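Local coordinates for putative branched-chain amino acid ABC transporter, periplasmic branched-chain amino acid-binding protein (Pseudomonas protegens Pf-5, PDB 4RU0), which probably captures branched-chain amino acids or related solutes in the periplasm and hands them to an ABC transporter for uptake, at residues 183-188 / 239-244. Numbering follows the deposited sequence.
Sequences IATLYH and FLRTWG. With P3G (3,6,9,12,15-pentaoxaheptadecane), chain C.
Ala184, Leu186 and His188 join Phe239 and Arg241 through four backbone hydrogen bonds between parallel strands. Ala184 O accepts from Phe239 N at 2.7 Å, and Leu186 N gives to Phe239 O. Leu186 O then takes Arg241 N at 2.7 Å. His188 N reaches Arg241 O at 2.8 Å, where strand 237-241 ends.

Side chains also meet on both faces of the sheet. The apolar pair is Leu186 and Leu240, side by side, with CD2 of Leu186 3.7 Å from CD1 of Leu240. On the face of Thr185 and Arg241, the Thr185 hydroxyl makes a van der Waals approach, OG1 lying 3.7 Å from Phe239 CB. With chi1 at -63°, Thr185 sets OG1 beside its own N and turns CG2 the other way, to within 4.1 Å of Arg241 CG. The guanidinium group of Arg241 runs on to a salt bridge with Asp267.

The aromatic contact joins the last residue of strand 182-188 to the loop after strand 237-241. Trp243 turns its edge to a face of His188 in a T-shaped pair, with ring planes at 78°. His188 NE2 is hydrogen-bonded to Asp218 and ND1 to Ser190, which should fix the turn of this ring. One face of the Trp243 indole carries the bound polyether, with P3G O6 3.6 Å from Trp243 CD1. Replacing Trp243 by an alanine is likely to leave the polyether without the flat surface it lies on, and a face of His188 without its aromatic mate.

As in other periplasmic binding proteins, the loop after a parallel strand's C-terminal end helps build the ligand pocket. Strand 210-216 flanks 183-188 on its other side, and helices 157-172 and 197-207 pack on Phe239.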
loop_
_atom_site.group_PDB
_atom_site.type_symbol
_atom_site.label_atom_id
_atom_site.label_comp_id
_atom_site.label_asym_id
_atom_site.label_seq_id
_atom_site.Cartn_x
_atom_site.Cartn_y
_atom_site.Cartn_z
ATOM N N ILE A 183 -7.819 -14.172 18.541
ATOM C CA ILE A 183 -7.770 -13.445 17.292
ATOM C C ILE A 183 -7.536 -14.432 16.163
ATOM O O ILE A 183 -6.494 -15.079 16.106
ATOM C CB ILE A 183 -6.666 -12.376 17.305
ATOM C CG1 ILE A 183 -6.919 -11.377 18.431
ATOM C CG2 ILE A 183 -6.584 -11.666 15.947
ATOM C CD1 ILE A 183 -5.861 -10.309 18.550
ATOM N N ALA A 184 -8.518 -14.561 15.276
ATOM C CA ALA A 184 -8.406 -15.490 14.159
ATOM C C ALA A 184 -8.010 -14.750 12.887
ATOM O O ALA A 184 -8.596 -13.721 12.547
ATOM C CB ALA A 184 -9.715 -16.252 13.954
ATOM N N THR A 185 -7.013 -15.280 12.190
ATOM C CA THR A 185 -6.628 -14.728 10.906
ATOM C C THR A 185 -7.087 -15.670 9.800
ATOM O O THR A 185 -6.640 -16.822 9.714
ATOM C CB THR A 185 -5.100 -14.487 10.812
ATOM O OG1 THR A 185 -4.708 -13.516 11.786
ATOM C CG2 THR A 185 -4.720 -13.976 9.429
ATOM N N LEU A 186 -8.009 -15.174 8.981
ATOM C CA LEU A 186 -8.505 -15.895 7.820
ATOM C C LEU A 186 -7.778 -15.400 6.571
ATOM O O LEU A 186 -8.035 -14.290 6.100
ATOM C CB LEU A 186 -10.012 -15.695 7.674
ATOM C CG LEU A 186 -10.707 -16.566 6.621
ATOM C CD1 LEU A 186 -10.576 -18.024 7.005
ATOM C CD2 LEU A 186 -12.166 -16.180 6.487
ATOM N N TYR A 187 -6.859 -16.205 6.043
ATOM C CA TYR A 187 -5.981 -15.711 4.981
ATOM C C TYR A 187 -6.026 -16.544 3.708
ATOM O O TYR A 187 -6.058 -17.781 3.746
ATOM C CB TYR A 187 -4.528 -15.626 5.476
ATOM C CG TYR A 187 -3.879 -16.958 5.794
ATOM C CD1 TYR A 187 -3.175 -17.663 4.819
ATOM C CD2 TYR A 187 -3.967 -17.512 7.067
ATOM C CE1 TYR A 187 -2.586 -18.882 5.102
ATOM C CE2 TYR A 187 -3.376 -18.736 7.362
ATOM C CZ TYR A 187 -2.688 -19.415 6.375
ATOM O OH TYR A 187 -2.095 -20.623 6.654
ATOM N N HIS A 188 -6.035 -15.838 2.583
ATOM C CA HIS A 188 -5.852 -16.431 1.269
ATOM C C HIS A 188 -4.569 -17.237 1.290
ATOM O O HIS A 188 -3.521 -16.723 1.663
ATOM C CB HIS A 188 -5.801 -15.335 0.203
ATOM C CG HIS A 188 -5.806 -15.847 -1.204
ATOM N ND1 HIS A 188 -4.658 -15.967 -1.954
ATOM C CD2 HIS A 188 -6.823 -16.248 -2.004
ATOM C CE1 HIS A 188 -4.963 -16.429 -3.154
ATOM N NE2 HIS A 188 -6.274 -16.611 -3.207
ATOM N N PHE A 239 -9.159 -11.178 11.697
ATOM C CA PHE A 239 -8.274 -10.457 10.798
ATOM C C PHE A 239 -8.457 -11.068 9.405
ATOM O O PHE A 239 -7.992 -12.177 9.142
ATOM C CB PHE A 239 -6.825 -10.573 11.282
ATOM C CG PHE A 239 -5.851 -9.658 10.577
ATOM C CD1 PHE A 239 -6.292 -8.623 9.760
ATOM C CD2 PHE A 239 -4.486 -9.840 10.740
ATOM C CE1 PHE A 239 -5.382 -7.785 9.115
ATOM C CE2 PHE A 239 -3.574 -9.006 10.103
ATOM C CZ PHE A 239 -4.027 -7.974 9.286
ATOM N N LEU A 240 -9.152 -10.357 8.523
ATOM C CA LEU A 240 -9.516 -10.920 7.231
ATOM C C LEU A 240 -8.486 -10.586 6.163
ATOM O O LEU A 240 -8.431 -9.459 5.671
ATOM C CB LEU A 240 -10.892 -10.421 6.796
ATOM C CG LEU A 240 -11.419 -11.069 5.522
ATOM C CD1 LEU A 240 -11.594 -12.560 5.738
ATOM C CD2 LEU A 240 -12.720 -10.423 5.064
ATOM N N ARG A 241 -7.735 -11.583 5.738
ATOM C CA ARG A 241 -6.657 -11.374 4.796
ATOM C C ARG A 241 -6.923 -12.248 3.599
ATOM O O ARG A 241 -6.161 -13.085 3.223
ATOM C CB ARG A 241 -5.320 -11.706 5.434
ATOM C CG ARG A 241 -5.038 -10.935 6.705
ATOM C CD ARG A 241 -3.564 -10.862 7.029
ATOM N NE ARG A 241 -2.919 -10.039 6.047
ATOM C CZ ARG A 241 -2.004 -10.451 5.193
ATOM N NH1 ARG A 241 -1.527 -9.605 4.315
ATOM N NH2 ARG A 241 -1.568 -11.678 5.221
ATOM N N THR A 242 -8.065 -11.993 3.014
ATOM C CA THR A 242 -8.467 -12.592 1.754
ATOM C C THR A 242 -8.161 -11.618 0.623
ATOM O O THR A 242 -7.681 -10.509 0.858
ATOM C CB THR A 242 -9.973 -12.929 1.747
ATOM O OG1 THR A 242 -10.713 -11.780 2.191
ATOM C CG2 THR A 242 -10.263 -14.095 2.672
ATOM N N TRP A 243 -8.440 -12.034 -0.603
ATOM C CA TRP A 243 -8.209 -11.188 -1.761
ATOM C C TRP A 243 -9.143 -11.594 -2.891
ATOM O O TRP A 243 -9.446 -12.776 -3.065
ATOM C CB TRP A 243 -6.746 -11.274 -2.203
ATOM C CG TRP A 243 -6.503 -10.710 -3.557
ATOM C CD1 TRP A 243 -6.384 -9.390 -3.891
ATOM C CD2 TRP A 243 -6.353 -11.450 -4.772
ATOM N NE1 TRP A 243 -6.168 -9.265 -5.245
ATOM C CE2 TRP A 243 -6.146 -10.516 -5.808
ATOM C CE3 TRP A 243 -6.373 -12.811 -5.085
ATOM C CZ2 TRP A 243 -5.960 -10.902 -7.137
ATOM C CZ3 TRP A 243 -6.188 -13.195 -6.406
ATOM C CH2 TRP A 243 -5.984 -12.244 -7.415
ATOM N N GLY A 244 -9.616 -10.609 -3.644
ATOM C CA GLY A 244 -10.527 -10.862 -4.740
ATOM C C GLY A 244 -11.824 -11.505 -4.288
ATOM O O GLY A 244 -12.508 -10.990 -3.406
HETATM O O3 P3G C . -3.158 -1.992 -7.658
HETATM C C7 P3G C . -2.003 -2.311 -6.901
HETATM C C8 P3G C . -1.612 -3.750 -7.178
HETATM O O4 P3G C . -0.895 -4.248 -6.058
HETATM C C9 P3G C . -1.219 -5.600 -5.787
HETATM C C10 P3G C . -1.395 -5.742 -4.292
HETATM O O5 P3G C . -1.028 -7.054 -3.904
HETATM C C11 P3G C . -2.022 -7.654 -3.098
HETATM C C12 P3G C . -1.732 -9.138 -2.977
HETATM O O6 P3G C . -2.896 -9.873 -3.306
HETATM C C13 P3G C . -2.614 -11.233 -3.540
HETATM C C14 P3G C . -2.565 -11.471 -5.028
HETATM O O7 P3G C . -1.940 -12.719 -5.283
#